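Local coordinates for protein tetraacyldisaccharide 4'-kinase (Aquifex aeolicus, PDB 4EHY) that probably transfers the gamma-phosphate of ATP to the 4'-position of a tetraacyldisaccharide 1-phosphate, giving lipid IVA in lipid A biosynthesis, at residues S214-V219 and K280-L285; E273-T278 and E289-L294; K203-F208 and K299-E304; I39-L44 and S53-L58. One frame throughout, in Å; residues are numbered along the deposited sequence.

Contact 1: residues S214-V219 and K280-L285; sequences SDFEEV and KDLIKL. With ADP (adenosine-5'-diphosphate), chain B.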
# COMPACT_ATOMS: atom_id res chain seq x y z
N SER A 214 -20.18 6.29 3.23
CA SER A 214 -19.78 5.03 3.83
C SER A 214 -20.25 3.84 3.00
O SER A 214 -19.93 2.70 3.32
CB SER A 214 -20.33 4.93 5.25
OG SER A 214 -21.75 5.02 5.26
N ASP A 215 -21.01 4.10 1.94
CA ASP A 215 -21.35 3.05 0.98
C ASP A 215 -20.43 3.12 -0.24
O ASP A 215 -20.73 2.54 -1.29
CB ASP A 215 -22.80 3.19 0.53
CG ASP A 215 -23.77 3.11 1.69
OD1 ASP A 215 -23.65 2.16 2.49
OD2 ASP A 215 -24.64 4.00 1.82
N PHE A 216 -19.33 3.86 -0.09
CA PHE A 216 -18.31 4.00 -1.14
C PHE A 216 -18.83 4.63 -2.42
O PHE A 216 -18.41 4.28 -3.54
CB PHE A 216 -17.57 2.66 -1.38
CG PHE A 216 -16.50 2.39 -0.36
CD1 PHE A 216 -16.82 1.96 0.91
CD2 PHE A 216 -15.16 2.62 -0.67
CE1 PHE A 216 -15.84 1.75 1.86
CE2 PHE A 216 -14.18 2.41 0.27
CZ PHE A 216 -14.52 1.98 1.54
N GLU A 217 -19.74 5.60 -2.25
CA GLU A 217 -20.21 6.42 -3.36
C GLU A 217 -19.62 7.82 -3.25
O GLU A 217 -19.47 8.36 -2.14
CB GLU A 217 -21.74 6.51 -3.37
CG GLU A 217 -22.45 5.17 -3.15
CD GLU A 217 -23.96 5.32 -3.00
OE1 GLU A 217 -24.41 5.93 -2.00
OE2 GLU A 217 -24.68 4.83 -3.89
N GLU A 218 -19.29 8.42 -4.39
CA GLU A 218 -18.79 9.79 -4.43
C GLU A 218 -19.87 10.80 -4.08
O GLU A 218 -21.00 10.72 -4.56
CB GLU A 218 -18.20 10.12 -5.80
CG GLU A 218 -16.96 9.30 -6.14
CD GLU A 218 -16.16 9.90 -7.29
OE1 GLU A 218 -16.45 11.05 -7.70
OE2 GLU A 218 -15.24 9.20 -7.79
N VAL A 219 -19.51 11.74 -3.22
CA VAL A 219 -20.42 12.82 -2.86
C VAL A 219 -19.65 14.13 -2.91
O VAL A 219 -18.43 14.15 -2.75
CB VAL A 219 -21.04 12.61 -1.45
CG1 VAL A 219 -21.83 11.31 -1.42
CG2 VAL A 219 -19.96 12.60 -0.38
N LYS A 280 -9.15 3.35 3.84
CA LYS A 280 -8.62 2.20 4.57
C LYS A 280 -9.42 1.98 5.85
O LYS A 280 -9.73 0.84 6.21
CB LYS A 280 -7.13 2.42 4.87
CG LYS A 280 -6.49 1.32 5.72
CD LYS A 280 -4.99 1.57 5.88
CE LYS A 280 -4.37 0.62 6.92
NZ LYS A 280 -2.86 0.67 6.88
N ASP A 281 -9.80 3.07 6.51
CA ASP A 281 -10.66 2.99 7.69
C ASP A 281 -12.12 2.70 7.35
O ASP A 281 -12.79 1.91 8.02
CB ASP A 281 -10.57 4.30 8.48
CG ASP A 281 -9.15 4.68 8.83
OD1 ASP A 281 -8.61 4.10 9.79
OD2 ASP A 281 -8.57 5.55 8.13
N LEU A 282 -12.61 3.35 6.30
CA LEU A 282 -14.02 3.30 5.92
C LEU A 282 -14.52 1.89 5.63
O LEU A 282 -15.69 1.59 5.85
CB LEU A 282 -14.26 4.19 4.69
CG LEU A 282 -15.72 4.56 4.39
CD1 LEU A 282 -16.29 5.43 5.50
CD2 LEU A 282 -15.82 5.28 3.06
N ILE A 283 -13.64 1.01 5.15
CA ILE A 283 -14.05 -0.36 4.83
C ILE A 283 -14.52 -1.06 6.08
O ILE A 283 -15.28 -2.05 6.03
CB ILE A 283 -12.92 -1.21 4.20
CG1 ILE A 283 -11.65 -1.09 5.03
CG2 ILE A 283 -12.67 -0.80 2.76
CD1 ILE A 283 -10.62 -2.14 4.69
N LYS A 284 -14.11 -0.53 7.22
CA LYS A 284 -14.47 -1.16 8.49
C LYS A 284 -15.68 -0.49 9.10
O LYS A 284 -16.08 -0.83 10.21
CB LYS A 284 -13.30 -1.13 9.47
CG LYS A 284 -12.01 -1.70 8.86
CD LYS A 284 -10.81 -1.33 9.70
CE LYS A 284 -9.57 -1.27 8.88
NZ LYS A 284 -8.43 -0.81 9.70
N LEU A 285 -16.24 0.48 8.38
CA LEU A 285 -17.34 1.28 8.93
C LEU A 285 -18.44 1.48 7.89
O LEU A 285 -19.09 2.52 7.86
CB LEU A 285 -16.82 2.64 9.39
CG LEU A 285 -15.76 2.64 10.49
CD1 LEU A 285 -14.99 3.95 10.47
CD2 LEU A 285 -16.40 2.43 11.85
PB ADP B . 0.83 1.82 3.20
O1B ADP B . 0.55 0.68 4.15
O2B ADP B . 2.30 2.06 2.94
O3B ADP B . 0.05 1.69 1.90
PA ADP B . -0.94 3.51 4.84
O1A ADP B . -0.97 5.01 4.72
O2A ADP B . -0.96 2.85 6.19
O3A ADP B . 0.38 3.15 3.96
O5' ADP B . -2.20 2.93 4.04
C5' ADP B . -2.49 3.38 2.73
C4' ADP B . -4.00 3.58 2.67
O4' ADP B . -4.44 4.41 3.77
C3' ADP B . -4.35 4.33 1.40
O3' ADP B . -4.64 3.42 0.36
C2' ADP B . -5.55 5.16 1.81
O2' ADP B . -6.71 4.34 1.71
C1' ADP B . -5.32 5.44 3.28
N9 ADP B . -4.63 6.75 3.43
C8 ADP B . -3.39 6.93 3.92
N7 ADP B . -3.06 8.25 3.95
C5 ADP B . -4.12 8.94 3.47
C6 ADP B . -4.44 10.36 3.23
N6 ADP B . -3.54 11.36 3.50
N1 ADP B . -5.66 10.63 2.72
C2 ADP B . -6.56 9.67 2.44
N3 ADP B . -6.34 8.36 2.63
C4 ADP B . -5.15 7.94 3.14
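L282 meets F216 and S214 with nearly every atom of its side chain. Its CB lies 3.9 Å from F216 CZ, and CG comes 3.8 Å from F216 CE1. There the chain forks. CD2 sits over one face of the F216 ring as a CH-pi contact, 4.0 Å from the centroid, while CD1 turns to the backbone of S214, 3.9 Å from its CA. I283 approaches the same ring obliquely, its CG2 3.6 Å from F216 CZ. L103 and L107 of helix 99-107 close in on I283 and F216 respectively, and S214 OG bonds to Y288 O. Two residues before L282, K280 runs extended along the ADP: CD is 3.6 Å from the ribose O4', and NZ donates a hydrogen bond of 3.0 Å to the alpha-phosphate oxygen O2A. NZ also forms a salt bridge to D260 and a hydrogen bond to E100. A methionine in place of K280 would probably leave O2A without this donor and D260 without its cationic mate. Across the two segments there is no hydrogen bond, so the loop at F216 meets 280-285 mainly through apolar packing, whereas K280 meets the nucleotide through hydrogen-bonding and ionic chemistry.

Contact 2: residues E273-T278 and E289-L294; sequences EIYLTT and ENVFAL. With ADP (adenosine-5'-diphosphate), chain B.
Y275 N donates to N290 O across 2.9 Å in an almost straight bond (171° at the hydrogen), the first of the bonds that zip strand 275-277 to the parallel strand 291-294. F292 N then gives to Y275 O at 2.8 Å, and T277 N to F292 O. Outside this backbone shell, Y275 and V291 share one sheet face with T277 and A293; V291 CG2 comes obliquely to Y275 CB at 3.9 Å. F292 and L276 point to the other face, where L276 CD1 leans over the backbone toward L294 N; I274 CG2 lies 4.1 Å from F292 CD1. Farther out, strand 229-234 flanks 275-277 and strand 201-212 flanks 291-300, while L245 of helix 238-248 covers L276. The pair belongs to a beta-alpha-beta unit whose short helix follows T278, its N-cap residue. T278 OG1 bonds to D281 and weakly to K280 N, and T278 CB lies 3.3 Å from N3 of the adenine; L294 O approaches the adenine C2. Main-chain polar groups are thus paired between the strands among largely apolar side chains, leaving T278 and L294 O to meet the adenine chiefly by close packing.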
# COMPACT_ATOMS: atom_id res chain seq x y z
N GLU A 273 -22.82 14.63 14.58
CA GLU A 273 -21.44 14.94 14.19
C GLU A 273 -21.08 14.34 12.85
O GLU A 273 -21.68 13.36 12.41
CB GLU A 273 -20.43 14.47 15.24
CG GLU A 273 -20.61 15.10 16.62
CD GLU A 273 -20.04 16.51 16.72
OE1 GLU A 273 -19.81 17.14 15.66
OE2 GLU A 273 -19.82 17.00 17.85
N ILE A 274 -20.11 14.93 12.18
CA ILE A 274 -19.71 14.42 10.89
C ILE A 274 -18.27 13.99 10.97
O ILE A 274 -17.43 14.74 11.47
CB ILE A 274 -19.95 15.47 9.80
CG1 ILE A 274 -21.46 15.65 9.59
CG2 ILE A 274 -19.29 15.05 8.50
CD1 ILE A 274 -21.83 16.53 8.43
N TYR A 275 -18.00 12.77 10.51
CA TYR A 275 -16.69 12.15 10.62
C TYR A 275 -15.98 12.06 9.28
O TYR A 275 -16.60 11.77 8.24
CB TYR A 275 -16.79 10.76 11.25
CG TYR A 275 -17.29 10.81 12.67
CD1 TYR A 275 -16.40 10.87 13.74
CD2 TYR A 275 -18.65 10.83 12.95
CE1 TYR A 275 -16.86 10.93 15.05
CE2 TYR A 275 -19.11 10.89 14.24
CZ TYR A 275 -18.22 10.94 15.29
OH TYR A 275 -18.69 11.00 16.58
N LEU A 276 -14.68 12.29 9.32
CA LEU A 276 -13.87 12.29 8.12
C LEU A 276 -12.66 11.39 8.32
O LEU A 276 -11.84 11.63 9.21
CB LEU A 276 -13.42 13.70 7.79
CG LEU A 276 -12.61 13.78 6.50
CD1 LEU A 276 -13.44 13.17 5.38
CD2 LEU A 276 -12.20 15.21 6.19
N THR A 277 -12.54 10.36 7.49
CA THR A 277 -11.47 9.39 7.65
C THR A 277 -11.00 8.92 6.27
O THR A 277 -11.40 9.51 5.26
CB THR A 277 -11.94 8.18 8.51
OG1 THR A 277 -10.83 7.34 8.83
CG2 THR A 277 -13.04 7.36 7.79
N THR A 278 -10.16 7.88 6.20
CA THR A 278 -9.68 7.38 4.90
C THR A 278 -10.37 6.13 4.37
O THR A 278 -11.12 5.46 5.10
CB THR A 278 -8.16 7.08 5.01
OG1 THR A 278 -7.97 5.82 5.65
CG2 THR A 278 -7.44 8.15 5.80
N GLU A 289 -23.84 6.13 8.75
CA GLU A 289 -24.33 7.20 7.87
C GLU A 289 -23.60 8.56 7.88
O GLU A 289 -23.65 9.31 6.89
CB GLU A 289 -25.83 7.42 8.10
CG GLU A 289 -26.66 6.28 7.54
CD GLU A 289 -28.12 6.37 7.91
OE1 GLU A 289 -28.60 7.49 8.20
OE2 GLU A 289 -28.78 5.31 7.93
N ASN A 290 -22.95 8.91 8.98
CA ASN A 290 -22.31 10.24 9.04
C ASN A 290 -20.79 10.16 8.96
O ASN A 290 -20.08 11.05 9.44
CB ASN A 290 -22.70 10.98 10.32
CG ASN A 290 -22.67 10.07 11.54
OD1 ASN A 290 -22.26 8.90 11.45
ND2 ASN A 290 -23.12 10.60 12.69
N VAL A 291 -20.30 9.10 8.34
CA VAL A 291 -18.86 8.88 8.23
C VAL A 291 -18.45 8.89 6.78
O VAL A 291 -18.97 8.13 5.97
CB VAL A 291 -18.48 7.55 8.87
CG1 VAL A 291 -16.99 7.26 8.66
CG2 VAL A 291 -18.82 7.58 10.35
N PHE A 292 -17.50 9.77 6.46
CA PHE A 292 -17.04 9.97 5.10
C PHE A 292 -15.53 9.73 5.00
O PHE A 292 -14.82 9.81 6.01
CB PHE A 292 -17.39 11.40 4.67
CG PHE A 292 -18.86 11.67 4.64
CD1 PHE A 292 -19.55 11.99 5.82
CD2 PHE A 292 -19.58 11.57 3.46
CE1 PHE A 292 -20.92 12.23 5.81
CE2 PHE A 292 -20.96 11.80 3.44
CZ PHE A 292 -21.63 12.13 4.62
N ALA A 293 -15.05 9.44 3.80
CA ALA A 293 -13.62 9.34 3.57
C ALA A 293 -13.12 10.30 2.51
O ALA A 293 -13.78 10.51 1.48
CB ALA A 293 -13.20 7.87 3.21
N LEU A 294 -11.96 10.88 2.77
CA LEU A 294 -11.25 11.67 1.77
C LEU A 294 -10.62 10.69 0.78
O LEU A 294 -9.94 9.74 1.18
CB LEU A 294 -10.17 12.52 2.41
CG LEU A 294 -9.37 13.44 1.50
CD1 LEU A 294 -10.27 14.52 0.90
CD2 LEU A 294 -8.22 14.09 2.26
PB ADP B . 0.83 1.82 3.20
O1B ADP B . 0.55 0.68 4.15
O2B ADP B . 2.30 2.06 2.94
O3B ADP B . 0.05 1.69 1.90
PA ADP B . -0.94 3.51 4.84
O1A ADP B . -0.97 5.01 4.72
O2A ADP B . -0.96 2.85 6.19
O3A ADP B . 0.38 3.15 3.96
O5' ADP B . -2.20 2.93 4.04
C5' ADP B . -2.49 3.38 2.73
C4' ADP B . -4.00 3.58 2.67
O4' ADP B . -4.44 4.41 3.77
C3' ADP B . -4.35 4.33 1.40
O3' ADP B . -4.64 3.42 0.36
C2' ADP B . -5.55 5.16 1.81
O2' ADP B . -6.71 4.34 1.71
C1' ADP B . -5.32 5.44 3.28
N9 ADP B . -4.63 6.75 3.43
C8 ADP B . -3.39 6.93 3.92
N7 ADP B . -3.06 8.25 3.95
C5 ADP B . -4.12 8.94 3.47
C6 ADP B . -4.44 10.36 3.23
N6 ADP B . -3.54 11.36 3.50
N1 ADP B . -5.66 10.63 2.72
C2 ADP B . -6.56 9.67 2.44
N3 ADP B . -6.34 8.36 2.63
C4 ADP B . -5.15 7.94 3.14

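Contact 3: residues K203-F208 and K299-E304; sequences KMFREF and KLEREE. With ADP (adenosine-5'-diphosphate), chain B.
F205 N donates to K299 O at 2.9 Å, an almost straight bond, and K299 N returns a bond to F205 O. This hydrogen-bonded antiparallel beta pair joins the long strands 201-212 and 291-300 in a member of the P-loop NTPase clan; M204 and L300 form the next, non-hydrogen-bonded pair. E301 N extends the pairing to K203 O at 3.1 Å. On the face with M204 and L300, L300 CD1 lies 4.2 Å from M204 CB, and F54 of helix 51-61 packs against both. F205 and K299 point to the other, less buried face, where charged chains gather. K299 bends at CG and CD (chi2 -106°, chi3 -100°), which swings NZ to within 3.1 Å of E207 OE1 in a salt bridge. E301 lies alongside the aliphatic chain of K203, pointing the same way, and its OE2 meets the edge of the F205 ring at CE2, 3.7 Å away, ring and carboxylate planes only 12° apart. K203 NZ itself pairs with E194. Toward the nucleotide, R206 is held by E189 and Q240, with F208 CZ over one face of its guanidinium, toward the rim. R206 NH1 stands 3.4 Å from adenine N7, and F208 CE2 lies 3.4 Å from adenine N1.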
# COMPACT_ATOMS: atom_id res chain seq x y z
N LYS A 203 8.38 10.73 -9.37
CA LYS A 203 7.68 11.40 -8.27
C LYS A 203 6.20 11.00 -8.24
O LYS A 203 5.52 11.00 -9.26
CB LYS A 203 7.79 12.92 -8.38
CG LYS A 203 9.18 13.48 -8.15
CD LYS A 203 9.10 15.00 -8.04
CE LYS A 203 10.45 15.64 -7.70
NZ LYS A 203 10.28 17.11 -7.68
N MET A 204 5.70 10.68 -7.05
CA MET A 204 4.31 10.29 -6.90
C MET A 204 3.55 11.36 -6.12
O MET A 204 3.97 11.77 -5.04
CB MET A 204 4.21 8.96 -6.15
CG MET A 204 2.80 8.53 -5.79
SD MET A 204 2.79 6.89 -5.02
CE MET A 204 1.33 6.98 -3.98
N PHE A 205 2.43 11.80 -6.68
CA PHE A 205 1.59 12.80 -6.03
C PHE A 205 0.23 12.19 -5.73
O PHE A 205 -0.25 11.34 -6.46
CB PHE A 205 1.43 14.04 -6.92
CG PHE A 205 2.71 14.81 -7.16
CD1 PHE A 205 3.01 15.95 -6.41
CD2 PHE A 205 3.59 14.43 -8.17
CE1 PHE A 205 4.18 16.67 -6.65
CE2 PHE A 205 4.76 15.15 -8.42
CZ PHE A 205 5.05 16.27 -7.65
N ARG A 206 -0.39 12.61 -4.64
CA ARG A 206 -1.77 12.23 -4.39
C ARG A 206 -2.65 13.46 -4.60
O ARG A 206 -2.44 14.51 -3.97
CB ARG A 206 -1.94 11.66 -2.98
CG ARG A 206 -1.38 10.23 -2.82
CD ARG A 206 -1.42 9.75 -1.36
NE ARG A 206 -0.86 10.76 -0.48
CZ ARG A 206 -0.79 10.65 0.84
NH1 ARG A 206 -1.25 9.57 1.44
NH2 ARG A 206 -0.27 11.65 1.56
N GLU A 207 -3.59 13.36 -5.54
CA GLU A 207 -4.51 14.45 -5.84
C GLU A 207 -5.82 14.25 -5.06
O GLU A 207 -6.64 13.40 -5.42
CB GLU A 207 -4.80 14.55 -7.34
CG GLU A 207 -5.74 15.72 -7.71
CD GLU A 207 -6.29 15.60 -9.11
OE1 GLU A 207 -5.53 15.24 -10.03
OE2 GLU A 207 -7.49 15.88 -9.30
N PHE A 208 -5.98 15.01 -3.99
CA PHE A 208 -7.15 14.87 -3.13
C PHE A 208 -8.34 15.60 -3.73
O PHE A 208 -8.47 16.80 -3.59
CB PHE A 208 -6.83 15.37 -1.72
CG PHE A 208 -5.73 14.60 -1.07
CD1 PHE A 208 -4.42 15.06 -1.12
CD2 PHE A 208 -6.00 13.39 -0.46
CE1 PHE A 208 -3.40 14.33 -0.54
CE2 PHE A 208 -4.98 12.65 0.12
CZ PHE A 208 -3.68 13.12 0.09
N LYS A 299 -1.07 10.19 -9.12
CA LYS A 299 -0.52 10.69 -10.36
C LYS A 299 1.00 10.50 -10.34
O LYS A 299 1.65 10.80 -9.33
CB LYS A 299 -0.85 12.17 -10.51
CG LYS A 299 -2.31 12.47 -10.22
CD LYS A 299 -3.09 12.76 -11.48
CE LYS A 299 -3.25 14.26 -11.66
NZ LYS A 299 -4.23 14.62 -12.72
N LEU A 300 1.55 9.99 -11.44
CA LEU A 300 2.99 9.76 -11.53
C LEU A 300 3.64 10.64 -12.58
O LEU A 300 3.18 10.69 -13.73
CB LEU A 300 3.30 8.29 -11.86
CG LEU A 300 3.49 7.27 -10.73
CD1 LEU A 300 4.79 7.51 -10.00
CD2 LEU A 300 2.30 7.24 -9.76
N GLU A 301 4.71 11.33 -12.20
CA GLU A 301 5.55 12.01 -13.18
C GLU A 301 6.11 11.00 -14.18
O GLU A 301 6.55 9.92 -13.80
CB GLU A 301 6.71 12.72 -12.50
CG GLU A 301 6.35 14.06 -11.88
CD GLU A 301 7.58 14.91 -11.63
OE1 GLU A 301 8.62 14.67 -12.28
OE2 GLU A 301 7.51 15.82 -10.77
N ARG A 302 6.10 11.38 -15.45
CA ARG A 302 6.66 10.56 -16.51
C ARG A 302 6.02 9.18 -16.54
O ARG A 302 6.70 8.16 -16.60
CB ARG A 302 8.17 10.45 -16.36
CG ARG A 302 8.86 11.78 -16.47
CD ARG A 302 10.27 11.64 -17.01
NE ARG A 302 10.70 12.91 -17.59
CZ ARG A 302 11.16 13.93 -16.87
NH1 ARG A 302 11.23 13.81 -15.54
NH2 ARG A 302 11.54 15.06 -17.47
N GLU A 303 4.70 9.17 -16.51
CA GLU A 303 3.95 7.93 -16.50
C GLU A 303 4.27 7.11 -17.74
O GLU A 303 4.42 5.89 -17.68
CB GLU A 303 2.46 8.25 -16.46
CG GLU A 303 1.56 7.05 -16.52
CD GLU A 303 0.11 7.42 -16.23
OE1 GLU A 303 -0.20 7.67 -15.04
OE2 GLU A 303 -0.68 7.47 -17.20
N GLU A 304 4.39 7.80 -18.87
CA GLU A 304 4.71 7.13 -20.11
C GLU A 304 6.02 6.33 -19.99
O GLU A 304 6.13 5.21 -20.51
CB GLU A 304 4.78 8.16 -21.24
CG GLU A 304 3.49 8.97 -21.34
CD GLU A 304 2.27 8.06 -21.43
OE1 GLU A 304 2.30 7.11 -22.24
OE2 GLU A 304 1.28 8.28 -20.68
PB ADP B . 0.83 1.82 3.20
O1B ADP B . 0.55 0.68 4.15
O2B ADP B . 2.30 2.06 2.94
O3B ADP B . 0.05 1.69 1.90
PA ADP B . -0.94 3.51 4.84
O1A ADP B . -0.97 5.01 4.72
O2A ADP B . -0.96 2.85 6.19
O3A ADP B . 0.38 3.15 3.96
O5' ADP B . -2.20 2.93 4.04
C5' ADP B . -2.49 3.38 2.73
C4' ADP B . -4.00 3.58 2.67
O4' ADP B . -4.44 4.41 3.77
C3' ADP B . -4.35 4.33 1.40
O3' ADP B . -4.64 3.42 0.36
C2' ADP B . -5.55 5.16 1.81
O2' ADP B . -6.71 4.34 1.71
C1' ADP B . -5.32 5.44 3.28
N9 ADP B . -4.63 6.75 3.43
C8 ADP B . -3.39 6.93 3.92
N7 ADP B . -3.06 8.25 3.95
C5 ADP B . -4.12 8.94 3.47
C6 ADP B . -4.44 10.36 3.23
N6 ADP B . -3.54 11.36 3.50
N1 ADP B . -5.66 10.63 2.72
C2 ADP B . -6.56 9.67 2.44
N3 ADP B . -6.34 8.36 2.63
C4 ADP B . -5.15 7.94 3.14

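Contact 4: residues I39-L44 and S53-L58; sequences ISVGNL and SFVMYL. With ADP (adenosine-5'-diphosphate), chain B.
V41 and F54 are brought together by two trans first torsions: V41 CG1 stands opposite its own backbone N (chi1 -180°) and the F54 ring swings out likewise (chi1 -176°). V41 CG1 then meets F54 CD2 obliquely at 3.8 Å, while its other branch, CG2, lies at the edge of the same ring, near its plane. CG2 has two further neighbours, V55 CG2 at 3.7 Å and L58 CD2 at 4.1 Å. V41 therefore fits among three side chains from a little over one helical turn. Two residues back along the strand, I39 and L58 reach toward each other tip to tip, with CG2 of I39 3.8 Å from CD2 of L58. No hydrogen bond crosses between the segments; the strand and helix run nearly antiparallel, at 157°, with their axes 9.2 Å apart. I136 and L154 from the strands flanking 38-43 add to this apolar layer. Trimming V41 to an alanine would probably open a gap beneath F54, V55 and L58 and let the F54 ring shift. Near the start of helix 51-61, S53 OG shares a hydrogen bond of 3.2 Å with the ribose O3' of ADP. Strand 38-43, the predicted ATP-binding loop from S45 to T52, and helix 51-61 follow one another as strand, phosphate-binding loop and helix, consistent with the P-loop of nucleotide-binding kinases.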
# COMPACT_ATOMS: atom_id res chain seq x y z
N ILE A 39 5.89 -8.12 -10.53
CA ILE A 39 6.32 -6.79 -10.12
C ILE A 39 6.22 -6.65 -8.61
O ILE A 39 5.18 -6.92 -8.01
CB ILE A 39 5.47 -5.67 -10.75
CG1 ILE A 39 5.47 -5.77 -12.27
CG2 ILE A 39 6.00 -4.31 -10.34
CD1 ILE A 39 4.39 -4.93 -12.91
N SER A 40 7.30 -6.24 -7.97
CA SER A 40 7.23 -6.01 -6.55
C SER A 40 7.12 -4.52 -6.28
O SER A 40 7.77 -3.70 -6.92
CB SER A 40 8.43 -6.63 -5.83
OG SER A 40 8.34 -6.38 -4.42
N VAL A 41 6.25 -4.19 -5.33
CA VAL A 41 6.18 -2.86 -4.75
C VAL A 41 6.52 -3.02 -3.30
O VAL A 41 6.02 -3.93 -2.64
CB VAL A 41 4.75 -2.30 -4.85
CG1 VAL A 41 4.68 -0.91 -4.26
CG2 VAL A 41 4.30 -2.27 -6.29
N GLY A 42 7.37 -2.15 -2.78
CA GLY A 42 7.73 -2.22 -1.38
C GLY A 42 8.37 -0.92 -0.92
O GLY A 42 8.42 0.05 -1.67
N ASN A 43 8.88 -0.92 0.30
CA ASN A 43 9.58 0.24 0.81
C ASN A 43 10.54 -0.21 1.88
O ASN A 43 10.71 -1.42 2.08
CB ASN A 43 8.60 1.29 1.34
CG ASN A 43 8.06 0.91 2.70
OD1 ASN A 43 7.62 -0.22 2.91
ND2 ASN A 43 8.13 1.85 3.66
N LEU A 44 11.19 0.73 2.57
CA LEU A 44 12.27 0.33 3.48
C LEU A 44 11.91 0.45 4.95
O LEU A 44 12.63 -0.05 5.81
CB LEU A 44 13.54 1.16 3.21
CG LEU A 44 14.23 0.97 1.87
CD1 LEU A 44 15.33 2.00 1.71
CD2 LEU A 44 14.79 -0.44 1.75
N SER A 53 -1.60 2.44 -2.15
CA SER A 53 -2.08 3.33 -3.21
C SER A 53 -1.31 3.08 -4.49
O SER A 53 -1.89 3.04 -5.58
CB SER A 53 -1.96 4.81 -2.79
OG SER A 53 -2.80 5.07 -1.67
N PHE A 54 -0.01 2.87 -4.38
CA PHE A 54 0.78 2.69 -5.60
C PHE A 54 0.44 1.39 -6.32
O PHE A 54 0.33 1.34 -7.56
CB PHE A 54 2.29 2.79 -5.36
CG PHE A 54 3.07 2.71 -6.62
CD1 PHE A 54 3.21 3.84 -7.43
CD2 PHE A 54 3.60 1.51 -7.05
CE1 PHE A 54 3.90 3.76 -8.64
CE2 PHE A 54 4.30 1.42 -8.25
CZ PHE A 54 4.44 2.55 -9.05
N VAL A 55 0.24 0.34 -5.53
CA VAL A 55 -0.19 -0.94 -6.07
C VAL A 55 -1.52 -0.81 -6.82
O VAL A 55 -1.72 -1.41 -7.88
CB VAL A 55 -0.34 -1.98 -4.95
CG1 VAL A 55 -1.24 -3.11 -5.41
CG2 VAL A 55 1.06 -2.50 -4.52
N MET A 56 -2.44 -0.02 -6.28
CA MET A 56 -3.71 0.21 -6.97
C MET A 56 -3.52 1.06 -8.22
O MET A 56 -4.13 0.80 -9.27
CB MET A 56 -4.74 0.86 -6.03
CG MET A 56 -5.06 -0.02 -4.83
SD MET A 56 -6.38 0.63 -3.78
CE MET A 56 -5.64 2.12 -3.16
N TYR A 57 -2.66 2.07 -8.13
CA TYR A 57 -2.29 2.82 -9.32
C TYR A 57 -1.73 1.86 -10.39
O TYR A 57 -2.13 1.90 -11.56
CB TYR A 57 -1.29 3.92 -8.96
CG TYR A 57 -0.61 4.51 -10.17
CD1 TYR A 57 -1.20 5.54 -10.90
CD2 TYR A 57 0.63 4.02 -10.60
CE1 TYR A 57 -0.58 6.07 -12.01
CE2 TYR A 57 1.27 4.56 -11.71
CZ TYR A 57 0.65 5.58 -12.41
OH TYR A 57 1.27 6.10 -13.52
N LEU A 58 -0.85 0.96 -9.98
CA LEU A 58 -0.20 0.04 -10.91
C LEU A 58 -1.18 -0.97 -11.53
O LEU A 58 -1.14 -1.24 -12.73
CB LEU A 58 0.92 -0.71 -10.18
CG LEU A 58 1.85 -1.60 -11.00
CD1 LEU A 58 2.69 -0.73 -11.94
CD2 LEU A 58 2.75 -2.39 -10.08
PB ADP B . 0.83 1.82 3.20
O1B ADP B . 0.55 0.68 4.15
O2B ADP B . 2.30 2.06 2.94
O3B ADP B . 0.05 1.69 1.90
PA ADP B . -0.94 3.51 4.84
O1A ADP B . -0.97 5.01 4.72
O2A ADP B . -0.96 2.85 6.19
O3A ADP B . 0.38 3.15 3.96
O5' ADP B . -2.20 2.93 4.04
C5' ADP B . -2.49 3.38 2.73
C4' ADP B . -4.00 3.58 2.67
O4' ADP B . -4.44 4.41 3.77
C3' ADP B . -4.35 4.33 1.40
O3' ADP B . -4.64 3.42 0.36
C2' ADP B . -5.55 5.16 1.81
O2' ADP B . -6.71 4.34 1.71
C1' ADP B . -5.32 5.44 3.28
N9 ADP B . -4.63 6.75 3.43
C8 ADP B . -3.39 6.93 3.92
N7 ADP B . -3.06 8.25 3.95
C5 ADP B . -4.12 8.94 3.47
C6 ADP B . -4.44 10.36 3.23
N6 ADP B . -3.54 11.36 3.50
N1 ADP B . -5.66 10.63 2.72
C2 ADP B . -6.56 9.67 2.44
N3 ADP B . -6.34 8.36 2.63
C4 ADP B . -5.15 7.94 3.14

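Contacts 1, 2 and 4 are buried, whereas contact 3 is only partly so and alone carries a salt bridge between its segments. Strand 291-300 serves contacts 2 and 3, pairing in parallel with 275-277 near one end and antiparallel with 201-212 near the other; L294 and F208 touch where they meet. Contact 1 packs the helix of the same crossover as contact 2, with L282 against V291 and A293. Contacts 3 and 4 meet at helix 51-61, where M204 and L300 pack on F54 and E303 probably hydrogen-bonds to Y57. Backbone bonds dominate contacts 2 and 3, apolar packing contacts 1 and 4. All four reach ADP: contacts 2 and 3 at the adenine, 4 at the ribose, 1 at ribose and alpha-phosphate.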